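Local coordinates for protein DNA ligase (Archaeoglobus fulgidus, PDB 3GDE) that probably seals nicks in double-stranded DNA during replication, recombination and repair, using ATP and magnesium, at residues G67-A72 and Y157-I162; V46-G51 and R118-T123; S265-Y270 and E287-V292; E238-E243 and N417-K422. One frame throughout, in Å; residues are numbered along the deposited sequence.

The four contacts fall into two pairs. Interactions 1 and 2 join helices of the N-terminal region; their centres are 14 Å apart and they touch, L158 CD1 of the first packing at 3.8 Å on V120 CG1 of the second. Interactions 3 and 4 belong to the ATP-dependent ligase domain, with centres 32 Å apart and no direct touch; interaction 3 is nested in the chain between the segments of interaction 4. Interaction 4 holds K420, which binds both phosphates; the side chain of L419 is about 9 Å from that of K252, the predicted adenylated lysine. Interaction 1 lies far away, its centre 48 Å from that of interaction 4 and on the opposite side of the chain's centre.

Interaction 1: G67-A72 and Y157-I162; sequences GLLYEA and YLTRLI
Segments 67-72 and 157-162, on helices 66-77 and 152-162, come closest at L69 and T159, whose CA atoms are 7.7 Å apart, near enough for a single leucine to bridge the gap. L69 points at the partner helix, sets both methyls against I162 and lets CD2 also reach T159, three residues earlier. Its CD1 lies 3.9 Å from CD1 of I162, and that isoleucine also offers its branch methyl, CG2 of I162 standing 4.0 Å from CD2 of L69. The two side chains run past each other in opposite directions. The second methyl of the leucine serves T159 as well, with CD2 of L69 and CG2 of T159 4.1 Å apart. T159 can offer carbon here because its methyl lies anti to the backbone N (chi1, measured to OG1, is -61°), while the hydroxyl sits beside that N and is bound to Y147 and to the carbonyl of A155. Helix 94-108 adds L94 against L69 and A98 against T159, and L143 of helix 135-149 covers I162, so the patch is closed into the core of the all-helical DNA-binding domain. Since carbon alone meets carbon between the two segments, the contact depends on burial and shape; the threonine's polar atom is satisfied by its own helix and a neighbouring one, which lets its methyl join the apolar seam.

Interaction 2: V46-G51 and R118-T123; sequences VLFITG and RKVRET
F48 meets V120 and R121 where helix 39-49 packs against helix 117-129, a helix-to-helix contact within the all-helical DNA-binding domain. From CB the phenylalanine is directed at the partner helix, with CG anti to the carbonyl carbon and beside the backbone N (chi1 -65°). At the base of the ring, CG of F48 is covered at 3.6 Å by CD2 of L161, from helix 152-162. Further out, the two sides of the ring have different partners. CE2 of F48 finds a hydrocarbon partner in CG1 of V120, 4.0 Å away, whereas CE1 of F48 comes within 3.6 Å of the guanidinium nitrogen NH1 of R121. The ring tip is shared with the same nitrogen, CZ of F48 lying 3.9 Å from NH1 of R121. R121 reaches this place through bends at its second and third torsions, and its guanidinium plane is turned 37° from the ring. The group is also held by polar partners: NH1 makes a salt bridge with D44 and NH2 a hydrogen bond with the carbonyl of V53, so its rotation is probably fixed from several directions, and F6 and F9 of helix 6-16 press on F48. Two residues beyond R121, OG1 of T123 donates at 2.7 Å to the carbonyl O of K119, one turn back, while the backbone N of T123 reaches that oxygen from the opposite face of the carbonyl plane.

Interaction 3: S265-Y270 and E287-V292; sequences SRVTIY and EIKKSV
I288 on the last turns of helix 282-291 meets V267 and I269, two residues apart on the chain that forms strand 268-271. Its branch methyl, anti to the backbone N, does the first part of the work: CG2 of I288 rests 3.8 Å from CG2 of V267. The longer arm takes the other direction, bringing CD1 of I288 to 4.3 Å from CD1 of I269, so the isoleucine spans two residues that project from the same side of the strand. K289 follows and lies obliquely across V267, its CE 3.7 Å from CG2 of V267. Extended beyond CG, this lysine carries its amine past the valine to two waters. One, 2.8 Å from NZ of K289, donates a weak bond to the carbonyl O of S265. The other accepts both from NZ of K289 at 3.1 Å and from the backbone N of V267 at 3.2 Å, so the amine is tied to the strand's approach through water while its hydrocarbon stem shields the valine. K290 then turns to its own helix, making a long salt bridge with E287. The N of S291 bonds to the carbonyl O of E287, and at V292, where the chain leaves helical geometry, N donates to O of I288 and O accepts from NE1 of W262. V285 of the same helix and W262 of strand 256-262 also touch V267. Such helix-on-strand packing belongs to the ATP-grasp-clan adenylation domain of ATP-dependent ligases, where I269 lies about 9 Å, side chain to side chain, from R257, predicted to bind ATP.

Interaction 4: E238-E243 and N417-K422; sequences ESAVRE and NWLKVK. With PO4 (phosphate ion), chain C; PO4 (phosphate ion), chain B.
Strand 419-422 carries the lysine-bearing motif V of the nucleotidyltransferase family, WLKVK at 418-422, and L419 in it packs on A240 of helix 237-243. The backbones come close here, CA of A240 and CA of L419 being 7.1 Å apart, as the small alanine permits. CG of L419 stands anti to its carbonyl carbon (chi1 -58°), and one methyl makes the touch: CD1 of L419 lies 3.6 Å from CB of A240. More loosely, the carboxylate of E243 lies near the same methyl, OE2 of E243 being 4.5 Å from CD1 of L419. I402 of strand 399-403 also presses on A240, so the helix covers this face of the strands. The next residue projects away from the helix, and its amine holds two phosphate ions, probably left by the crystallisation liquor. NZ of K420 donates to O2 of the chain B phosphate at 2.6 Å. It also grips two oxygens of the chain C phosphate, O2 at 3.0 Å and O4 at 3.1 Å from NZ of K420. K422 brings its CE within 3.3 Å of O2 of the chain C phosphate. K252 and R414 supply further hydrogen bonds to phosphate. With K420 and R414 predicted to bind ATP and K252 predicted to carry the AMP, the cluster is consistent with a nucleotide-phosphate pocket, as formed by motif V in ATP-dependent DNA ligases.

Interaction 1: G67-A72 and Y157-I162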
# COMPACT_ATOMS: atom_id res chain seq x y z
N GLY A 67 2.25 0.83 -21.51
CA GLY A 67 2.83 1.20 -22.80
C GLY A 67 3.98 0.28 -23.23
O GLY A 67 4.09 -0.06 -24.41
N LEU A 68 4.83 -0.10 -22.27
CA LEU A 68 5.88 -1.09 -22.52
C LEU A 68 5.32 -2.45 -22.87
O LEU A 68 5.87 -3.15 -23.73
CB LEU A 68 6.83 -1.22 -21.32
CG LEU A 68 7.99 -0.23 -21.23
CD1 LEU A 68 7.49 1.20 -21.17
CD2 LEU A 68 8.85 -0.54 -20.03
N LEU A 69 4.23 -2.84 -22.22
CA LEU A 69 3.53 -4.09 -22.53
C LEU A 69 2.97 -4.11 -23.95
O LEU A 69 3.10 -5.12 -24.66
CB LEU A 69 2.41 -4.35 -21.51
CG LEU A 69 2.65 -5.31 -20.34
CD1 LEU A 69 4.09 -5.27 -19.85
CD2 LEU A 69 1.70 -5.03 -19.20
N TYR A 70 2.36 -2.99 -24.37
CA TYR A 70 1.86 -2.85 -25.73
C TYR A 70 2.93 -3.08 -26.80
O TYR A 70 2.73 -3.86 -27.73
CB TYR A 70 1.20 -1.48 -25.93
CG TYR A 70 -0.22 -1.39 -25.42
CD1 TYR A 70 -0.59 -0.44 -24.47
CD2 TYR A 70 -1.20 -2.27 -25.89
CE1 TYR A 70 -1.89 -0.36 -23.99
CE2 TYR A 70 -2.50 -2.20 -25.42
CZ TYR A 70 -2.84 -1.24 -24.48
OH TYR A 70 -4.13 -1.17 -24.03
N GLU A 71 4.07 -2.41 -26.66
CA GLU A 71 5.18 -2.55 -27.59
C GLU A 71 5.71 -3.99 -27.67
O GLU A 71 6.00 -4.48 -28.77
CB GLU A 71 6.32 -1.60 -27.23
CG GLU A 71 5.91 -0.14 -27.01
CD GLU A 71 5.85 0.66 -28.30
OE1 GLU A 71 4.91 0.47 -29.10
OE2 GLU A 71 6.74 1.52 -28.50
N ALA A 72 5.83 -4.66 -26.52
CA ALA A 72 6.28 -6.05 -26.48
C ALA A 72 5.28 -6.97 -27.17
O ALA A 72 5.67 -7.85 -27.94
CB ALA A 72 6.53 -6.51 -25.04
N TYR A 157 -1.29 -14.30 -17.13
CA TYR A 157 -0.91 -13.98 -15.74
C TYR A 157 0.41 -13.23 -15.59
O TYR A 157 0.62 -12.57 -14.60
CB TYR A 157 -1.00 -15.20 -14.84
CG TYR A 157 -2.43 -15.67 -14.72
CD1 TYR A 157 -3.36 -14.94 -13.99
CD2 TYR A 157 -2.87 -16.82 -15.40
CE1 TYR A 157 -4.68 -15.35 -13.90
CE2 TYR A 157 -4.19 -17.23 -15.33
CZ TYR A 157 -5.09 -16.49 -14.58
OH TYR A 157 -6.40 -16.88 -14.50
N LEU A 158 1.29 -13.33 -16.58
CA LEU A 158 2.49 -12.49 -16.61
C LEU A 158 2.07 -11.04 -16.74
O LEU A 158 2.60 -10.16 -16.05
CB LEU A 158 3.39 -12.87 -17.80
CG LEU A 158 4.78 -13.50 -17.62
CD1 LEU A 158 5.07 -13.97 -16.20
CD2 LEU A 158 5.04 -14.63 -18.63
N THR A 159 1.12 -10.81 -17.64
CA THR A 159 0.61 -9.48 -17.92
C THR A 159 -0.12 -8.93 -16.69
O THR A 159 0.13 -7.80 -16.27
CB THR A 159 -0.31 -9.51 -19.16
OG1 THR A 159 0.45 -9.96 -20.30
CG2 THR A 159 -0.92 -8.13 -19.47
N ARG A 160 -0.99 -9.75 -16.11
CA ARG A 160 -1.77 -9.35 -14.94
C ARG A 160 -0.89 -9.10 -13.72
O ARG A 160 -1.17 -8.22 -12.91
CB ARG A 160 -2.85 -10.39 -14.62
CG ARG A 160 -3.99 -10.38 -15.63
CD ARG A 160 -5.19 -11.13 -15.11
NE ARG A 160 -6.19 -11.37 -16.15
CZ ARG A 160 -7.22 -12.19 -15.98
NH1 ARG A 160 -7.38 -12.84 -14.84
NH2 ARG A 160 -8.10 -12.38 -16.96
N LEU A 161 0.20 -9.87 -13.63
CA LEU A 161 1.18 -9.74 -12.55
C LEU A 161 1.90 -8.39 -12.64
O LEU A 161 1.96 -7.66 -11.66
CB LEU A 161 2.16 -10.92 -12.58
CG LEU A 161 3.32 -11.04 -11.58
CD1 LEU A 161 2.87 -10.84 -10.13
CD2 LEU A 161 4.01 -12.40 -11.75
N ILE A 162 2.44 -8.07 -13.82
CA ILE A 162 3.06 -6.77 -14.09
C ILE A 162 2.11 -5.58 -13.81
O ILE A 162 2.53 -4.54 -13.31
CB ILE A 162 3.59 -6.68 -15.55
CG1 ILE A 162 4.75 -7.67 -15.76
CG2 ILE A 162 4.02 -5.23 -15.91
CD1 ILE A 162 5.04 -7.96 -17.21

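Interaction 2: V46-G51 and R118-T123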
# COMPACT_ATOMS: atom_id res chain seq x y z
N VAL A 46 3.78 -17.19 -3.64
CA VAL A 46 3.03 -16.46 -2.63
C VAL A 46 2.94 -14.97 -3.00
O VAL A 46 1.86 -14.38 -2.96
CB VAL A 46 3.61 -16.68 -1.20
CG1 VAL A 46 2.99 -15.71 -0.21
CG2 VAL A 46 3.35 -18.11 -0.74
N LEU A 47 4.08 -14.39 -3.38
CA LEU A 47 4.09 -13.03 -3.92
C LEU A 47 3.22 -12.92 -5.16
O LEU A 47 2.25 -12.16 -5.16
CB LEU A 47 5.52 -12.56 -4.20
CG LEU A 47 6.16 -11.76 -3.06
CD1 LEU A 47 6.42 -12.62 -1.83
CD2 LEU A 47 7.44 -11.04 -3.51
N PHE A 48 3.54 -13.70 -6.20
CA PHE A 48 2.86 -13.62 -7.49
C PHE A 48 1.33 -13.73 -7.44
O PHE A 48 0.64 -12.99 -8.14
CB PHE A 48 3.43 -14.64 -8.50
CG PHE A 48 4.88 -14.38 -8.88
CD1 PHE A 48 5.58 -13.30 -8.36
CD2 PHE A 48 5.51 -15.21 -9.79
CE1 PHE A 48 6.91 -13.07 -8.72
CE2 PHE A 48 6.83 -14.99 -10.16
CZ PHE A 48 7.54 -13.93 -9.63
N ILE A 49 0.80 -14.62 -6.60
CA ILE A 49 -0.66 -14.77 -6.52
C ILE A 49 -1.36 -13.50 -5.97
O ILE A 49 -2.54 -13.25 -6.27
CB ILE A 49 -1.08 -16.05 -5.74
CG1 ILE A 49 -2.56 -16.37 -5.96
CG2 ILE A 49 -0.75 -15.93 -4.25
CD1 ILE A 49 -2.96 -17.80 -5.58
N THR A 50 -0.62 -12.70 -5.20
CA THR A 50 -1.14 -11.45 -4.65
C THR A 50 -0.95 -10.25 -5.59
O THR A 50 -1.23 -9.12 -5.20
CB THR A 50 -0.51 -11.10 -3.28
OG1 THR A 50 0.91 -10.99 -3.41
CG2 THR A 50 -0.84 -12.15 -2.24
N GLY A 51 -0.47 -10.51 -6.81
CA GLY A 51 -0.16 -9.44 -7.76
C GLY A 51 1.08 -8.63 -7.42
O GLY A 51 1.22 -7.51 -7.89
N ARG A 118 11.42 -19.48 -12.09
CA ARG A 118 12.78 -19.00 -11.86
C ARG A 118 13.22 -18.02 -12.95
O ARG A 118 13.73 -16.94 -12.63
CB ARG A 118 13.75 -20.19 -11.73
CG ARG A 118 14.99 -19.91 -10.86
CD ARG A 118 14.77 -20.15 -9.34
NE ARG A 118 13.36 -20.26 -8.97
CZ ARG A 118 12.60 -19.27 -8.49
NH1 ARG A 118 13.11 -18.05 -8.29
NH2 ARG A 118 11.33 -19.51 -8.20
N LYS A 119 12.99 -18.37 -14.21
CA LYS A 119 13.25 -17.47 -15.33
C LYS A 119 12.44 -16.17 -15.27
O LYS A 119 12.97 -15.09 -15.56
CB LYS A 119 13.04 -18.15 -16.68
CG LYS A 119 13.78 -17.44 -17.82
CD LYS A 119 12.98 -17.41 -19.11
CE LYS A 119 13.87 -17.71 -20.31
NZ LYS A 119 13.91 -19.21 -20.58
N VAL A 120 11.16 -16.27 -14.90
CA VAL A 120 10.31 -15.09 -14.71
C VAL A 120 10.91 -14.15 -13.66
O VAL A 120 11.06 -12.96 -13.88
CB VAL A 120 8.85 -15.46 -14.32
CG1 VAL A 120 8.06 -14.23 -13.91
CG2 VAL A 120 8.16 -16.16 -15.48
N ARG A 121 11.26 -14.72 -12.51
CA ARG A 121 11.93 -14.00 -11.44
C ARG A 121 13.23 -13.31 -11.89
O ARG A 121 13.45 -12.15 -11.58
CB ARG A 121 12.23 -14.96 -10.30
CG ARG A 121 12.99 -14.34 -9.16
CD ARG A 121 11.98 -13.84 -8.15
NE ARG A 121 11.91 -12.40 -8.14
CZ ARG A 121 10.94 -11.70 -7.57
NH1 ARG A 121 9.92 -12.30 -6.97
NH2 ARG A 121 10.98 -10.38 -7.62
N GLU A 122 14.07 -14.04 -12.63
CA GLU A 122 15.37 -13.53 -13.10
C GLU A 122 15.20 -12.38 -14.08
O GLU A 122 15.86 -11.36 -13.96
CB GLU A 122 16.23 -14.63 -13.75
CG GLU A 122 16.38 -15.91 -12.94
CD GLU A 122 17.49 -15.88 -11.89
OE1 GLU A 122 17.81 -16.98 -11.37
OE2 GLU A 122 18.04 -14.79 -11.58
N THR A 123 14.30 -12.56 -15.05
CA THR A 123 13.97 -11.54 -16.04
C THR A 123 13.41 -10.27 -15.37
O THR A 123 13.81 -9.15 -15.73
CB THR A 123 12.95 -12.09 -17.06
OG1 THR A 123 13.42 -13.35 -17.54
CG2 THR A 123 12.78 -11.11 -18.23

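Interaction 3: S265-Y270 and E287-V292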
# COMPACT_ATOMS: atom_id res chain seq x y z
N SER A 265 25.15 2.82 11.48
CA SER A 265 26.07 3.01 10.38
C SER A 265 25.28 3.59 9.20
O SER A 265 25.84 4.28 8.34
CB SER A 265 26.70 1.68 9.98
OG SER A 265 26.85 0.82 11.11
N ARG A 266 23.99 3.28 9.16
CA ARG A 266 23.07 3.82 8.15
C ARG A 266 21.65 4.00 8.70
O ARG A 266 21.25 3.36 9.68
CB ARG A 266 23.05 2.94 6.89
CG ARG A 266 22.40 1.59 7.08
CD ARG A 266 21.91 1.03 5.76
NE ARG A 266 21.59 -0.38 5.87
CZ ARG A 266 20.59 -0.99 5.23
NH1 ARG A 266 19.80 -0.31 4.41
NH2 ARG A 266 20.39 -2.29 5.41
N VAL A 267 20.89 4.88 8.05
CA VAL A 267 19.51 5.18 8.40
C VAL A 267 18.63 4.71 7.25
O VAL A 267 18.98 4.90 6.08
CB VAL A 267 19.31 6.71 8.60
CG1 VAL A 267 17.84 7.07 8.83
CG2 VAL A 267 20.17 7.24 9.74
N THR A 268 17.52 4.06 7.58
CA THR A 268 16.39 3.93 6.65
C THR A 268 15.14 4.57 7.25
O THR A 268 14.90 4.48 8.46
CB THR A 268 16.06 2.47 6.26
OG1 THR A 268 16.00 1.66 7.44
CG2 THR A 268 17.09 1.90 5.27
N ILE A 269 14.37 5.23 6.39
CA ILE A 269 13.11 5.85 6.78
C ILE A 269 11.99 5.30 5.91
O ILE A 269 12.08 5.32 4.67
CB ILE A 269 13.17 7.40 6.67
CG1 ILE A 269 14.36 7.97 7.46
CG2 ILE A 269 11.84 8.05 7.13
CD1 ILE A 269 14.60 9.46 7.24
N TYR A 270 10.96 4.78 6.56
CA TYR A 270 9.77 4.29 5.88
C TYR A 270 8.57 5.19 6.16
O TYR A 270 8.40 5.69 7.27
CB TYR A 270 9.46 2.85 6.30
CG TYR A 270 10.55 1.90 5.91
CD1 TYR A 270 10.63 1.39 4.62
CD2 TYR A 270 11.52 1.50 6.83
CE1 TYR A 270 11.65 0.51 4.24
CE2 TYR A 270 12.54 0.63 6.47
CZ TYR A 270 12.59 0.14 5.17
OH TYR A 270 13.59 -0.74 4.81
N GLU A 287 20.13 14.63 10.75
CA GLU A 287 19.70 15.02 12.10
C GLU A 287 19.52 13.83 13.02
O GLU A 287 19.76 13.93 14.22
CB GLU A 287 18.41 15.83 12.06
CG GLU A 287 18.49 17.11 11.26
CD GLU A 287 19.25 18.22 11.99
OE1 GLU A 287 19.30 18.20 13.24
OE2 GLU A 287 19.76 19.12 11.29
N ILE A 288 19.08 12.71 12.45
CA ILE A 288 18.97 11.45 13.19
C ILE A 288 20.35 10.92 13.62
O ILE A 288 20.53 10.48 14.76
CB ILE A 288 18.17 10.42 12.35
CG1 ILE A 288 16.67 10.66 12.53
CG2 ILE A 288 18.54 8.98 12.71
CD1 ILE A 288 15.84 10.36 11.31
N LYS A 289 21.32 11.01 12.71
CA LYS A 289 22.70 10.58 12.98
C LYS A 289 23.37 11.37 14.09
O LYS A 289 24.17 10.82 14.84
CB LYS A 289 23.53 10.61 11.70
CG LYS A 289 23.03 9.64 10.64
CD LYS A 289 23.94 9.55 9.44
CE LYS A 289 23.52 8.38 8.57
NZ LYS A 289 24.21 8.37 7.25
N LYS A 290 23.04 12.65 14.22
CA LYS A 290 23.59 13.42 15.34
C LYS A 290 22.74 13.44 16.60
O LYS A 290 23.28 13.55 17.70
CB LYS A 290 24.04 14.84 14.93
CG LYS A 290 23.06 15.67 14.14
CD LYS A 290 23.59 17.07 13.96
CE LYS A 290 22.99 17.74 12.73
NZ LYS A 290 23.31 19.20 12.70
N SER A 291 21.42 13.28 16.46
CA SER A 291 20.53 13.44 17.61
C SER A 291 20.02 12.15 18.24
O SER A 291 19.58 12.16 19.40
CB SER A 291 19.34 14.35 17.25
OG SER A 291 19.79 15.61 16.76
N VAL A 292 20.06 11.04 17.51
CA VAL A 292 19.52 9.81 18.09
C VAL A 292 20.56 8.72 18.38
O VAL A 292 21.56 8.56 17.67
CB VAL A 292 18.23 9.26 17.35
CG1 VAL A 292 17.36 10.41 16.79
CG2 VAL A 292 18.56 8.27 16.28
O HOH W 1 26.50 7.55 8.64
O HOH W 2 22.45 6.34 5.73

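Interaction 4: E238-E243 and N417-K422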
# COMPACT_ATOMS: atom_id res chain seq x y z
N GLU A 238 -14.03 13.55 25.77
CA GLU A 238 -14.41 13.05 27.10
C GLU A 238 -14.90 11.60 27.13
O GLU A 238 -14.90 10.97 28.19
CB GLU A 238 -15.43 13.98 27.79
CG GLU A 238 -16.62 14.39 26.93
CD GLU A 238 -16.32 15.57 26.02
OE1 GLU A 238 -15.66 16.53 26.48
OE2 GLU A 238 -16.74 15.54 24.84
N SER A 239 -15.32 11.07 25.98
CA SER A 239 -15.68 9.66 25.88
C SER A 239 -14.43 8.79 25.80
O SER A 239 -14.38 7.69 26.37
CB SER A 239 -16.55 9.41 24.66
OG SER A 239 -15.91 9.87 23.48
N ALA A 240 -13.42 9.29 25.09
CA ALA A 240 -12.12 8.62 25.00
C ALA A 240 -11.43 8.60 26.37
O ALA A 240 -10.97 7.55 26.83
CB ALA A 240 -11.24 9.31 23.96
N VAL A 241 -11.39 9.76 27.02
CA VAL A 241 -10.66 9.91 28.29
C VAL A 241 -11.46 9.39 29.50
O VAL A 241 -11.08 9.63 30.65
CB VAL A 241 -10.14 11.37 28.49
CG1 VAL A 241 -11.26 12.32 28.86
CG2 VAL A 241 -9.02 11.42 29.53
N ARG A 242 -12.55 8.67 29.23
CA ARG A 242 -13.29 7.97 30.28
C ARG A 242 -13.27 6.45 30.10
O ARG A 242 -13.32 5.70 31.09
CB ARG A 242 -14.71 8.52 30.46
CG ARG A 242 -15.72 8.12 29.39
CD ARG A 242 -17.14 8.48 29.83
NE ARG A 242 -18.15 8.03 28.87
CZ ARG A 242 -18.81 8.83 28.03
NH1 ARG A 242 -18.59 10.14 28.03
NH2 ARG A 242 -19.70 8.32 27.19
N GLU A 243 -13.21 5.99 28.84
CA GLU A 243 -12.98 4.57 28.56
C GLU A 243 -11.64 4.16 29.16
O GLU A 243 -11.56 3.21 29.94
CB GLU A 243 -13.04 4.26 27.05
CG GLU A 243 -12.78 2.78 26.74
CD GLU A 243 -13.08 2.38 25.29
OE1 GLU A 243 -13.38 1.19 25.06
OE2 GLU A 243 -13.00 3.25 24.39
N ASN A 417 -6.81 1.01 21.86
CA ASN A 417 -5.71 1.41 22.74
C ASN A 417 -5.12 2.79 22.41
O ASN A 417 -4.54 3.45 23.27
CB ASN A 417 -4.61 0.35 22.77
CG ASN A 417 -4.94 -0.83 23.69
OD1 ASN A 417 -4.29 -1.88 23.62
ND2 ASN A 417 -5.94 -0.66 24.54
N TRP A 418 -5.24 3.18 21.15
CA TRP A 418 -4.90 4.52 20.70
C TRP A 418 -6.16 5.08 20.08
O TRP A 418 -6.85 4.38 19.31
CB TRP A 418 -3.81 4.50 19.64
CG TRP A 418 -2.42 4.09 20.08
CD1 TRP A 418 -2.05 3.52 21.27
CD2 TRP A 418 -1.22 4.19 19.29
NE1 TRP A 418 -0.69 3.29 21.28
CE2 TRP A 418 -0.16 3.69 20.08
CE3 TRP A 418 -0.93 4.68 18.00
CZ2 TRP A 418 1.17 3.66 19.62
CZ3 TRP A 418 0.39 4.66 17.55
CH2 TRP A 418 1.42 4.14 18.36
N LEU A 419 -6.47 6.33 20.40
CA LEU A 419 -7.60 7.02 19.79
C LEU A 419 -7.17 8.40 19.30
O LEU A 419 -6.46 9.12 20.00
CB LEU A 419 -8.76 7.14 20.78
CG LEU A 419 -9.34 5.86 21.39
CD1 LEU A 419 -10.14 6.20 22.64
CD2 LEU A 419 -10.21 5.06 20.41
N LYS A 420 -7.58 8.75 18.08
CA LYS A 420 -7.39 10.11 17.60
C LYS A 420 -8.65 10.93 17.83
O LYS A 420 -9.75 10.49 17.50
CB LYS A 420 -6.92 10.19 16.13
CG LYS A 420 -7.26 9.00 15.24
CD LYS A 420 -6.77 9.19 13.79
CE LYS A 420 -6.35 7.85 13.20
NZ LYS A 420 -6.35 7.80 11.71
N VAL A 421 -8.48 12.10 18.42
CA VAL A 421 -9.57 13.07 18.50
C VAL A 421 -9.12 14.37 17.86
O VAL A 421 -8.20 15.04 18.33
CB VAL A 421 -10.10 13.27 19.96
CG1 VAL A 421 -8.98 13.32 20.93
CG2 VAL A 421 -10.98 14.52 20.06
N LYS A 422 -9.74 14.69 16.74
CA LYS A 422 -9.42 15.91 16.04
C LYS A 422 -10.65 16.70 15.71
O LYS A 422 -11.75 16.15 15.67
CB LYS A 422 -8.57 15.64 14.78
CG LYS A 422 -8.93 14.43 13.98
CD LYS A 422 -7.69 13.97 13.24
CE LYS A 422 -8.04 13.28 11.95
NZ LYS A 422 -7.82 14.10 10.75
P PO4 C . -5.63 10.74 9.70
O1 PO4 C . -4.89 12.04 9.92
O2 PO4 C . -6.76 10.56 10.68
O3 PO4 C . -6.16 10.72 8.29
O4 PO4 C . -4.66 9.61 9.91
P PO4 B . -4.32 6.19 9.40
O1 PO4 B . -2.83 6.41 9.38
O2 PO4 B . -4.73 6.02 10.84
O3 PO4 B . -5.06 7.38 8.82
O4 PO4 B . -4.65 4.95 8.61